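Local coordinates for catechol 1,2-dioxygenase (Acinetobacter sp., PDB 1DMH), which catalyses the iron(III)-dependent intradiol cleavage of catechol by O2 to cis,cis-muconate, the first step of the catechol branch of the beta-ketoadipate pathway, at residues T104-L109 / R306-V311; E154-N159 / H226-A231; A198-P203 / G219-H224; R235-Q240 / F288-T293. One frame throughout, in Å; residues are numbered along the deposited sequence.

Interaction 1: residues T104-L109 / R306-V311. With MCT (4-methylcatechol), chain D.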
# COMPACT_ATOMS: atom_id res chain seq x y z
N THR A 104 -8.60 -22.35 9.01
CA THR A 104 -7.96 -21.90 7.77
C THR A 104 -8.37 -20.45 7.57
O THR A 104 -9.10 -19.92 8.41
CB THR A 104 -8.17 -22.82 6.51
OG1 THR A 104 -7.18 -22.45 5.54
CG2 THR A 104 -9.55 -22.67 5.87
N ILE A 105 -7.92 -19.80 6.51
CA ILE A 105 -8.18 -18.37 6.40
C ILE A 105 -9.62 -17.91 6.23
O ILE A 105 -10.47 -18.58 5.64
CB ILE A 105 -7.26 -17.68 5.32
CG1 ILE A 105 -7.79 -17.92 3.89
CG2 ILE A 105 -5.82 -18.20 5.47
CD1 ILE A 105 -7.05 -17.12 2.82
N GLU A 106 -9.88 -16.74 6.79
CA GLU A 106 -11.19 -16.14 6.72
C GLU A 106 -11.42 -15.57 5.33
O GLU A 106 -12.50 -15.69 4.79
CB GLU A 106 -11.29 -15.01 7.77
CG GLU A 106 -12.59 -14.22 7.74
CD GLU A 106 -12.61 -13.12 8.79
OE1 GLU A 106 -11.93 -13.25 9.84
OE2 GLU A 106 -13.32 -12.12 8.58
N GLY A 107 -10.40 -14.96 4.75
CA GLY A 107 -10.60 -14.35 3.44
C GLY A 107 -11.16 -12.96 3.71
O GLY A 107 -11.60 -12.67 4.83
N PRO A 108 -11.17 -12.05 2.72
CA PRO A 108 -11.68 -10.70 2.95
C PRO A 108 -13.16 -10.40 2.65
O PRO A 108 -13.57 -9.23 2.66
CB PRO A 108 -10.75 -9.88 2.06
CG PRO A 108 -10.73 -10.78 0.79
CD PRO A 108 -10.60 -12.19 1.36
N LEU A 109 -13.97 -11.44 2.43
CA LEU A 109 -15.35 -11.24 2.02
C LEU A 109 -16.48 -11.52 2.99
O LEU A 109 -17.63 -11.67 2.56
CB LEU A 109 -15.59 -12.03 0.72
CG LEU A 109 -14.46 -11.77 -0.27
CD1 LEU A 109 -14.48 -12.76 -1.42
CD2 LEU A 109 -14.56 -10.36 -0.75
N ARG A 306 -10.80 -7.77 12.99
CA ARG A 306 -10.29 -7.09 11.82
C ARG A 306 -11.47 -6.40 11.16
O ARG A 306 -12.62 -6.79 11.35
CB ARG A 306 -9.67 -8.09 10.83
CG ARG A 306 -10.63 -9.13 10.33
CD ARG A 306 -9.93 -10.18 9.47
NE ARG A 306 -9.75 -9.77 8.08
CZ ARG A 306 -9.30 -10.59 7.14
NH1 ARG A 306 -8.98 -11.85 7.46
NH2 ARG A 306 -9.16 -10.17 5.88
N PRO A 307 -11.20 -5.34 10.39
CA PRO A 307 -12.25 -4.60 9.70
C PRO A 307 -13.07 -5.55 8.80
O PRO A 307 -12.52 -6.25 7.95
CB PRO A 307 -11.44 -3.57 8.90
CG PRO A 307 -10.25 -3.33 9.78
CD PRO A 307 -9.88 -4.75 10.09
N ARG A 308 -14.38 -5.58 8.99
CA ARG A 308 -15.26 -6.43 8.19
C ARG A 308 -16.47 -5.60 7.79
O ARG A 308 -16.96 -4.81 8.58
CB ARG A 308 -15.71 -7.65 9.01
CG ARG A 308 -14.56 -8.55 9.47
CD ARG A 308 -15.04 -9.59 10.47
NE ARG A 308 -14.04 -10.61 10.74
CZ ARG A 308 -13.38 -10.74 11.89
NH1 ARG A 308 -13.62 -9.92 12.91
NH2 ARG A 308 -12.52 -11.74 12.04
N LEU A 309 -16.95 -5.76 6.55
CA LEU A 309 -18.11 -5.01 6.10
C LEU A 309 -19.34 -5.43 6.94
O LEU A 309 -19.54 -6.61 7.25
CB LEU A 309 -18.35 -5.29 4.61
CG LEU A 309 -19.24 -4.41 3.71
CD1 LEU A 309 -19.36 -5.01 2.31
CD2 LEU A 309 -20.60 -4.28 4.30
N ALA A 310 -20.14 -4.45 7.35
CA ALA A 310 -21.36 -4.74 8.10
C ALA A 310 -22.51 -4.08 7.35
O ALA A 310 -22.36 -3.02 6.75
CB ALA A 310 -21.27 -4.22 9.53
N VAL A 311 -23.67 -4.73 7.36
CA VAL A 311 -24.83 -4.20 6.66
C VAL A 311 -26.05 -4.44 7.56
O VAL A 311 -25.92 -5.20 8.54
CB VAL A 311 -25.02 -4.92 5.30
CG1 VAL A 311 -26.30 -4.46 4.62
CG2 VAL A 311 -23.83 -4.67 4.41
OXT VAL A 311 -27.12 -3.86 7.26
C1 MCT D . -9.74 -14.82 -1.07
C2 MCT D . -10.41 -15.58 -0.09
C3 MCT D . -11.71 -16.04 -0.37
O3 MCT D . -12.37 -16.78 0.57
C4 MCT D . -12.34 -15.76 -1.58
O4 MCT D . -13.60 -16.24 -1.80
C5 MCT D . -11.71 -15.03 -2.55
C6 MCT D . -10.33 -14.54 -2.28
C MCT D . -8.32 -14.31 -0.78
O HOH W 1 -8.57 -13.38 10.01
O HOH W 2 -7.97 -14.05 5.85
O HOH W 3 -12.98 -8.51 5.91
O HOH W 4 -15.60 -7.53 4.90

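Interaction 2: residues E154-N159 / H226-A231. With FE (Fe (III) ion), chain C; MCT (4-methylcatechol), chain D.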
# COMPACT_ATOMS: atom_id res chain seq x y z
N GLU A 154 -22.02 -19.71 10.90
CA GLU A 154 -22.13 -18.70 9.86
C GLU A 154 -21.49 -19.21 8.57
O GLU A 154 -20.34 -19.60 8.57
CB GLU A 154 -21.46 -17.41 10.29
CG GLU A 154 -22.06 -16.86 11.55
CD GLU A 154 -21.45 -15.54 11.95
OE1 GLU A 154 -21.60 -14.56 11.19
OE2 GLU A 154 -20.81 -15.50 13.01
N ILE A 155 -22.26 -19.18 7.48
CA ILE A 155 -21.81 -19.67 6.19
C ILE A 155 -21.94 -18.62 5.10
O ILE A 155 -22.93 -17.89 5.04
CB ILE A 155 -22.65 -20.89 5.78
CG1 ILE A 155 -22.66 -21.90 6.94
CG2 ILE A 155 -22.10 -21.52 4.50
CD1 ILE A 155 -23.34 -23.19 6.60
N TRP A 156 -20.94 -18.52 4.24
CA TRP A 156 -21.03 -17.58 3.14
C TRP A 156 -20.24 -18.18 2.01
O TRP A 156 -19.25 -18.88 2.26
CB TRP A 156 -20.56 -16.16 3.54
CG TRP A 156 -19.08 -15.89 3.86
CD1 TRP A 156 -18.16 -15.29 3.05
CD2 TRP A 156 -18.40 -16.18 5.09
NE1 TRP A 156 -16.95 -15.18 3.70
CE2 TRP A 156 -17.07 -15.72 4.95
CE3 TRP A 156 -18.79 -16.78 6.30
CZ2 TRP A 156 -16.12 -15.84 5.97
CZ3 TRP A 156 -17.85 -16.91 7.32
CH2 TRP A 156 -16.53 -16.44 7.15
N HIS A 157 -20.68 -17.97 0.77
CA HIS A 157 -19.98 -18.53 -0.38
C HIS A 157 -20.36 -17.81 -1.67
O HIS A 157 -21.26 -16.97 -1.68
CB HIS A 157 -20.27 -20.03 -0.49
CG HIS A 157 -21.70 -20.36 -0.83
ND1 HIS A 157 -22.19 -20.35 -2.13
CD2 HIS A 157 -22.75 -20.72 -0.04
CE1 HIS A 157 -23.47 -20.70 -2.12
NE2 HIS A 157 -23.83 -20.93 -0.87
N ALA A 158 -19.67 -18.15 -2.76
CA ALA A 158 -19.89 -17.52 -4.06
C ALA A 158 -20.94 -18.23 -4.92
O ALA A 158 -21.37 -19.34 -4.58
CB ALA A 158 -18.56 -17.45 -4.82
N ASN A 159 -21.37 -17.59 -6.00
CA ASN A 159 -22.33 -18.21 -6.90
C ASN A 159 -21.54 -18.93 -7.98
O ASN A 159 -20.33 -19.09 -7.83
CB ASN A 159 -23.30 -17.18 -7.52
CG ASN A 159 -22.60 -16.09 -8.33
OD1 ASN A 159 -21.45 -16.25 -8.77
ND2 ASN A 159 -23.32 -14.99 -8.57
N HIS A 226 -17.25 -20.93 3.20
CA HIS A 226 -16.70 -20.40 4.45
C HIS A 226 -17.58 -20.70 5.67
O HIS A 226 -18.80 -20.75 5.55
CB HIS A 226 -16.58 -18.87 4.36
CG HIS A 226 -15.58 -18.40 3.37
ND1 HIS A 226 -14.24 -18.22 3.68
CD2 HIS A 226 -15.71 -18.08 2.06
CE1 HIS A 226 -13.60 -17.81 2.60
NE2 HIS A 226 -14.46 -17.71 1.61
N TYR A 227 -16.95 -20.87 6.82
CA TYR A 227 -17.64 -21.10 8.08
C TYR A 227 -17.05 -20.28 9.23
O TYR A 227 -15.82 -20.10 9.32
CB TYR A 227 -17.51 -22.54 8.57
CG TYR A 227 -18.31 -23.61 7.88
CD1 TYR A 227 -17.90 -24.15 6.66
CD2 TYR A 227 -19.47 -24.11 8.47
CE1 TYR A 227 -18.62 -25.18 6.04
CE2 TYR A 227 -20.20 -25.13 7.88
CZ TYR A 227 -19.78 -25.67 6.68
OH TYR A 227 -20.49 -26.70 6.11
N PHE A 228 -17.94 -19.80 10.11
CA PHE A 228 -17.60 -19.18 11.39
C PHE A 228 -18.51 -20.06 12.27
O PHE A 228 -19.67 -20.28 11.94
CB PHE A 228 -18.10 -17.75 11.54
CG PHE A 228 -17.09 -16.70 11.22
CD1 PHE A 228 -15.72 -16.95 11.31
CD2 PHE A 228 -17.51 -15.44 10.86
CE1 PHE A 228 -14.79 -15.93 11.02
CE2 PHE A 228 -16.60 -14.42 10.57
CZ PHE A 228 -15.23 -14.67 10.65
N VAL A 229 -17.97 -20.61 13.35
CA VAL A 229 -18.81 -21.35 14.28
C VAL A 229 -18.42 -20.82 15.66
O VAL A 229 -17.24 -20.80 16.03
CB VAL A 229 -18.57 -22.88 14.23
CG1 VAL A 229 -19.56 -23.60 15.18
CG2 VAL A 229 -18.75 -23.41 12.81
N SER A 230 -19.41 -20.35 16.40
CA SER A 230 -19.16 -19.89 17.76
C SER A 230 -20.20 -20.47 18.73
O SER A 230 -21.33 -20.82 18.33
CB SER A 230 -19.14 -18.35 17.83
OG SER A 230 -20.33 -17.77 17.37
N ALA A 231 -19.81 -20.61 19.99
CA ALA A 231 -20.68 -21.17 21.02
C ALA A 231 -20.08 -20.86 22.39
O ALA A 231 -18.86 -20.72 22.51
CB ALA A 231 -20.78 -22.68 20.85
FE FE C . -14.07 -17.36 -0.42
C1 MCT D . -9.74 -14.82 -1.07
C2 MCT D . -10.41 -15.58 -0.09
C3 MCT D . -11.71 -16.04 -0.37
O3 MCT D . -12.37 -16.78 0.57
C4 MCT D . -12.34 -15.76 -1.58
O4 MCT D . -13.60 -16.24 -1.80
C5 MCT D . -11.71 -15.03 -2.55
C6 MCT D . -10.33 -14.54 -2.28
C MCT D . -8.32 -14.31 -0.78
O HOH W 5 -20.31 -17.65 14.47
O HOH W 6 -12.85 -15.14 0.03

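Interaction 3: residues A198-P203 / G219-H224. With FE (Fe (III) ion), chain C; MCT (4-methylcatechol), chain D.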
# COMPACT_ATOMS: atom_id res chain seq x y z
N ALA A 198 -18.73 -21.83 -7.46
CA ALA A 198 -17.69 -22.06 -8.48
C ALA A 198 -16.47 -21.40 -7.85
O ALA A 198 -16.61 -20.53 -7.00
CB ALA A 198 -18.05 -21.34 -9.79
N GLY A 199 -15.28 -21.82 -8.26
CA GLY A 199 -14.08 -21.21 -7.73
C GLY A 199 -14.07 -19.71 -7.99
O GLY A 199 -14.84 -19.19 -8.81
N TYR A 200 -13.21 -19.01 -7.26
CA TYR A 200 -13.08 -17.56 -7.36
C TYR A 200 -11.76 -17.25 -8.12
O TYR A 200 -10.78 -18.00 -8.00
CB TYR A 200 -13.04 -17.00 -5.92
CG TYR A 200 -12.62 -15.55 -5.78
CD1 TYR A 200 -11.27 -15.19 -5.83
CD2 TYR A 200 -13.57 -14.55 -5.63
CE1 TYR A 200 -10.88 -13.85 -5.75
CE2 TYR A 200 -13.19 -13.20 -5.55
CZ TYR A 200 -11.84 -12.87 -5.61
OH TYR A 200 -11.47 -11.55 -5.58
N GLY A 201 -11.74 -16.17 -8.89
CA GLY A 201 -10.52 -15.79 -9.59
C GLY A 201 -10.29 -14.32 -9.30
O GLY A 201 -11.27 -13.59 -9.22
N CYS A 202 -9.04 -13.88 -9.12
CA CYS A 202 -8.77 -12.46 -8.84
C CYS A 202 -9.12 -11.61 -10.06
O CYS A 202 -9.01 -12.09 -11.18
CB CYS A 202 -7.28 -12.19 -8.56
SG CYS A 202 -6.59 -12.84 -7.04
N PRO A 203 -9.54 -10.35 -9.85
CA PRO A 203 -9.87 -9.47 -10.98
C PRO A 203 -8.65 -9.52 -11.90
O PRO A 203 -7.55 -9.12 -11.51
CB PRO A 203 -10.03 -8.12 -10.30
CG PRO A 203 -10.66 -8.51 -9.01
CD PRO A 203 -9.74 -9.64 -8.58
N GLY A 219 -4.14 -16.61 -10.15
CA GLY A 219 -4.88 -16.03 -9.06
C GLY A 219 -6.20 -16.72 -8.78
O GLY A 219 -7.18 -16.07 -8.47
N ASN A 220 -6.21 -18.05 -8.86
CA ASN A 220 -7.42 -18.84 -8.65
C ASN A 220 -7.57 -19.57 -7.33
O ASN A 220 -6.60 -20.03 -6.74
CB ASN A 220 -7.54 -19.87 -9.75
CG ASN A 220 -7.53 -19.25 -11.12
OD1 ASN A 220 -8.38 -18.42 -11.45
ND2 ASN A 220 -6.55 -19.63 -11.92
N ARG A 221 -8.83 -19.70 -6.90
CA ARG A 221 -9.17 -20.43 -5.69
C ARG A 221 -10.16 -21.52 -6.09
O ARG A 221 -11.00 -21.31 -6.97
CB ARG A 221 -9.87 -19.54 -4.64
CG ARG A 221 -9.08 -18.32 -4.14
CD ARG A 221 -9.44 -18.05 -2.70
NE ARG A 221 -9.05 -19.21 -1.92
CZ ARG A 221 -9.45 -19.50 -0.69
NH1 ARG A 221 -10.30 -18.70 -0.05
NH2 ARG A 221 -9.06 -20.65 -0.12
N PRO A 222 -10.03 -22.71 -5.49
CA PRO A 222 -10.97 -23.80 -5.80
C PRO A 222 -12.36 -23.42 -5.22
O PRO A 222 -12.45 -22.51 -4.39
CB PRO A 222 -10.34 -24.98 -5.06
CG PRO A 222 -9.65 -24.30 -3.85
CD PRO A 222 -8.96 -23.18 -4.59
N ALA A 223 -13.42 -24.09 -5.65
CA ALA A 223 -14.77 -23.82 -5.12
C ALA A 223 -14.72 -24.17 -3.63
O ALA A 223 -14.26 -25.25 -3.26
CB ALA A 223 -15.80 -24.67 -5.84
N HIS A 224 -15.21 -23.27 -2.78
CA HIS A 224 -15.18 -23.47 -1.33
C HIS A 224 -16.33 -22.74 -0.63
O HIS A 224 -16.97 -21.84 -1.19
CB HIS A 224 -13.87 -22.92 -0.77
CG HIS A 224 -13.68 -21.47 -1.03
ND1 HIS A 224 -13.31 -20.98 -2.27
CD2 HIS A 224 -13.95 -20.38 -0.27
CE1 HIS A 224 -13.35 -19.66 -2.25
NE2 HIS A 224 -13.74 -19.27 -1.05
FE FE C . -14.07 -17.36 -0.42
C1 MCT D . -9.74 -14.82 -1.07
C2 MCT D . -10.41 -15.58 -0.09
C3 MCT D . -11.71 -16.04 -0.37
O3 MCT D . -12.37 -16.78 0.57
C4 MCT D . -12.34 -15.76 -1.58
O4 MCT D . -13.60 -16.24 -1.80
C5 MCT D . -11.71 -15.03 -2.55
C6 MCT D . -10.33 -14.54 -2.28
C MCT D . -8.32 -14.31 -0.78
O HOH W 7 -15.78 -20.65 -4.18
O HOH W 6 -12.85 -15.14 0.03

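Interaction 4: residues R235-Q240 / F288-T293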
# COMPACT_ATOMS: atom_id res chain seq x y z
N ARG A 235 -13.87 -21.53 21.72
CA ARG A 235 -13.22 -20.50 20.91
C ARG A 235 -13.96 -20.43 19.58
O ARG A 235 -14.60 -21.40 19.15
CB ARG A 235 -11.74 -20.85 20.68
CG ARG A 235 -10.93 -21.01 21.98
CD ARG A 235 -9.43 -21.16 21.70
NE ARG A 235 -9.14 -22.29 20.83
CZ ARG A 235 -7.93 -22.57 20.35
NH1 ARG A 235 -6.88 -21.80 20.64
NH2 ARG A 235 -7.78 -23.63 19.56
N LYS A 236 -13.90 -19.27 18.93
CA LYS A 236 -14.57 -19.11 17.64
C LYS A 236 -13.73 -19.80 16.56
O LYS A 236 -12.51 -19.57 16.44
CB LYS A 236 -14.74 -17.64 17.33
CG LYS A 236 -15.54 -17.37 16.11
CD LYS A 236 -15.61 -15.87 15.94
CE LYS A 236 -16.57 -15.50 14.82
NZ LYS A 236 -16.82 -14.03 14.85
N LEU A 237 -14.38 -20.67 15.79
CA LEU A 237 -13.70 -21.43 14.74
C LEU A 237 -13.86 -20.73 13.41
O LEU A 237 -14.96 -20.33 13.04
CB LEU A 237 -14.32 -22.84 14.60
CG LEU A 237 -13.60 -24.08 14.04
CD1 LEU A 237 -14.63 -24.94 13.39
CD2 LEU A 237 -12.46 -23.74 13.14
N THR A 238 -12.76 -20.57 12.68
CA THR A 238 -12.81 -19.99 11.34
C THR A 238 -12.26 -21.09 10.44
O THR A 238 -11.15 -21.57 10.67
CB THR A 238 -11.90 -18.74 11.19
OG1 THR A 238 -12.41 -17.70 12.04
CG2 THR A 238 -11.86 -18.25 9.71
N THR A 239 -13.01 -21.50 9.42
CA THR A 239 -12.50 -22.53 8.55
C THR A 239 -13.28 -22.51 7.23
O THR A 239 -14.05 -21.59 6.97
CB THR A 239 -12.61 -23.95 9.25
OG1 THR A 239 -11.87 -24.91 8.50
CG2 THR A 239 -14.05 -24.43 9.34
N GLN A 240 -13.05 -23.49 6.38
CA GLN A 240 -13.80 -23.53 5.13
C GLN A 240 -13.71 -24.95 4.61
O GLN A 240 -12.90 -25.74 5.10
CB GLN A 240 -13.19 -22.59 4.09
CG GLN A 240 -12.07 -23.25 3.35
CD GLN A 240 -11.42 -22.39 2.27
OE1 GLN A 240 -10.70 -22.93 1.40
NE2 GLN A 240 -11.65 -21.08 2.31
N PHE A 288 -20.83 -32.04 6.53
CA PHE A 288 -19.58 -31.60 7.13
C PHE A 288 -19.83 -31.27 8.58
O PHE A 288 -20.61 -30.37 8.89
CB PHE A 288 -19.00 -30.37 6.42
CG PHE A 288 -17.63 -29.98 6.92
CD1 PHE A 288 -16.56 -30.88 6.82
CD2 PHE A 288 -17.41 -28.76 7.55
CE1 PHE A 288 -15.29 -30.57 7.33
CE2 PHE A 288 -16.15 -28.45 8.06
CZ PHE A 288 -15.09 -29.36 7.95
N ASP A 289 -19.21 -32.04 9.48
CA ASP A 289 -19.35 -31.82 10.92
C ASP A 289 -18.15 -31.02 11.38
O ASP A 289 -17.05 -31.16 10.83
CB ASP A 289 -19.33 -33.13 11.72
CG ASP A 289 -20.42 -34.08 11.33
OD1 ASP A 289 -21.50 -33.64 10.90
OD2 ASP A 289 -20.19 -35.29 11.49
N LEU A 290 -18.37 -30.19 12.39
CA LEU A 290 -17.30 -29.38 12.95
C LEU A 290 -17.20 -29.63 14.44
O LEU A 290 -18.22 -29.74 15.12
CB LEU A 290 -17.56 -27.89 12.71
CG LEU A 290 -17.60 -27.53 11.22
CD1 LEU A 290 -19.03 -27.72 10.77
CD2 LEU A 290 -17.15 -26.08 10.97
N LYS A 291 -15.97 -29.73 14.94
CA LYS A 291 -15.73 -29.95 16.36
C LYS A 291 -14.98 -28.73 16.89
O LYS A 291 -13.97 -28.31 16.31
CB LYS A 291 -14.91 -31.23 16.59
CG LYS A 291 -14.71 -31.57 18.08
CD LYS A 291 -13.97 -32.91 18.24
CE LYS A 291 -13.57 -33.21 19.68
NZ LYS A 291 -14.74 -33.37 20.56
N LEU A 292 -15.49 -28.18 17.98
CA LEU A 292 -14.93 -26.97 18.59
C LEU A 292 -13.94 -27.21 19.74
O LEU A 292 -13.88 -28.29 20.33
CB LEU A 292 -16.08 -26.08 19.09
CG LEU A 292 -17.16 -25.62 18.11
CD1 LEU A 292 -18.09 -24.69 18.85
CD2 LEU A 292 -16.54 -24.88 16.92
N THR A 293 -13.14 -26.19 20.05
CA THR A 293 -12.19 -26.28 21.14
C THR A 293 -12.64 -25.33 22.26
O THR A 293 -13.32 -24.31 22.02
CB THR A 293 -10.75 -25.91 20.69
OG1 THR A 293 -10.75 -24.59 20.15
CG2 THR A 293 -10.27 -26.87 19.62
O HOH W 8 -13.54 -23.92 18.51

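Interaction 1: residues T104-L109 / R306-V311
E106 and R308 meet through a side-on salt bridge, and the glutamate, followed outward from its backbone, reads as a worked example of a carboxylate gripped by one arginine and only neighboured by a second. CB lies 3.9 Å from NH1 of R306. CG stands opposite the backbone N (chi1 176°), and the chain beyond it is extended, which carries the carboxylate away from the substrate side of its own loop toward the C-terminal tail. There each oxygen takes one N-H of R308: NH2 reaches OE1 at 2.7 Å, and NE reaches OE2 at the same 2.7 Å. Both bonds are nearly straight and use the syn side of their oxygen, and the carboxylate and guanidinium planes lie only 11° apart. The tail of this intradiol dioxygenase thus closes back over the loop that lines the 4-methylcatechol pocket, where CA of G107 lies 3.7 Å from C2 of the ligand and the ring of P108 packs beside it. R306, related to E106 by charge proximity alone, is the second layer: its CG sits 3.5 Å above the centre of the R308 guanidinium plane, while its own guanidinium has OE2 of E106 and O of G107 over one face. A water accepts from N of G107 and from NH1 of R306. Farther out, R306 makes a cation-pi contact with W56 of the second subunit.

Interaction 2: residues E154-N159 / H226-A231
This is an antiparallel strand pairing in the central beta-sheet of the catalytic domain, and the residues 154-157 and 226-230 that form it deliver a ligand to the iron. E154 pairs with F228 and W156 with H226 as hydrogen-bonded pairs, with I155 opposite Y227 between them. The bond from E154 N to F228 O is short, 2.6 Å, whereas that from W156 N to H226 O is weak. W156, H226 and F228 project from the same side of the sheet and form an aromatic cluster. The indole turns back across the neighbouring strand (chi1 68°), which lays its five-membered ring against the imidazole of H226 in an offset stack, the centroids 4.3 Å apart and the planes at 8°. The far edge of the indole points at the face of F228, and Y110 adds further edge-to-face contacts. On the other side CD1 of I155 rests 3.9 Å from CE2 of Y227. H226 NE2 binds iron(III) at 2.1 Å, alongside Y164, H224 and both oxygens of the substrate. Because W156 covers one face of the imidazole, the stack probably restricts rotation of the ring and favours the orientation in which NE2 meets the metal.

Interaction 3: residues A198-P203 / G219-H224
The iron site of an intradiol dioxygenase is built here at the end of a short, weakly bonded antiparallel pairing, where residues 200-201 run beside 220-221, the start of strand 220-230, which farther along carries H224 and H226. The backbone is held by a few bonds: R221 N gives a good one to Y200 O at 2.8 Å, the reverse bond from Y200 N to R221 O is weak, and C202 N reaches G219 O at 2.9 Å. G199 packs closely, its CA 3.2 Å from O of R221, where the absence of a side chain matters. From this frame three side chains converge on 4-methylcatechol. Y200 swings its ring, with CG opposite the backbone N (chi1 168°), so that one face covers the substrate, C5 lying 3.2 Å above the ring plane. Y200 is an iron ligand of this enzyme, yet in this complex OH of Y200 lies 8.2 Å from the iron; this agrees with the family mechanism, in which the axial tyrosine leaves as catechol chelates the iron through both oxygens. R221 bends at chi2 and chi3 to bring NH1 to O3 of the ligand, a weak, bent hydrogen bond, while its NH2 forms a salt bridge with D252. NH1 also lies over one face of the H224 imidazole, toward the rim. H224 binds iron through NE2 at 2.0 Å, and at the opposite nitrogen ND1 gives P222 O a nearly straight bond of 2.8 Å lying in the ring plane.

Interaction 4: residues R235-Q240 / F288-T293
R235 meets T293 side-on: NE and NH2 both point at the single oxygen OG1, which lies close to the guanidinium plane, at 2.9 Å from NE and 3.2 Å from NH2. A bend at chi3 (-58°) folds the arginine so that this edge faces the threonine, whose hydroxyl lies between its backbone N and carbonyl carbon (chi1 58°). The backbones join here too, R235 N giving a 2.8 Å bond to T293 O, and a water links R235 O to T293 N. Farther on the contact turns apolar. L237, with CG trans to its backbone N (chi1 -155°), faces the other segment, and its CD1 meets CD2 of L290 at 3.7 Å while its CB meets CD2 of L292 at 3.8 Å. The leucines lie at a slant, L290 and L292 each touching through CD2, L237 through both CD1 and CB. T239 adds its methyl CG2, 3.9 Å from CD2 of L290, its hydroxyl being bonded instead to O of P102. These contacts join strand 237-243 to the end of strand 283-291 inside the beta core, with V229 packing against both L290 and L292. With OG1 accepting two N-H groups, the hydroxyl proton of T293 is probably turned away from the arginine; bonded to T293 at NE and NH2 and in a salt bridge with D92 at NH1, the guanidinium is probably restricted in its rotation.

How the interactions relate
Interactions 1, 2 and 3 meet at one ligand: all three touch 4-methylcatechol, and interactions 2 and 3 also share the iron through H226 and H224. Interaction 1, its centre 11 Å from that of interaction 2, packs E106 against the aromatic cluster, with E106 CD 3.6 Å from F228 CZ. Interaction 4 lies farther out, the side chain of T239 about 12 Å from the metal, but strand 237-243 pairs with strand 220-230, so Y227 N lies 3.0 Å from T239 O. Q240 reaches back toward interaction 3, where R221 NH2 makes a weak hydrogen bond with its OE1, although those two centres are 22 Å apart. Along the chain, interactions 2, 3 and 4 all fall within the loop closed by interaction 1.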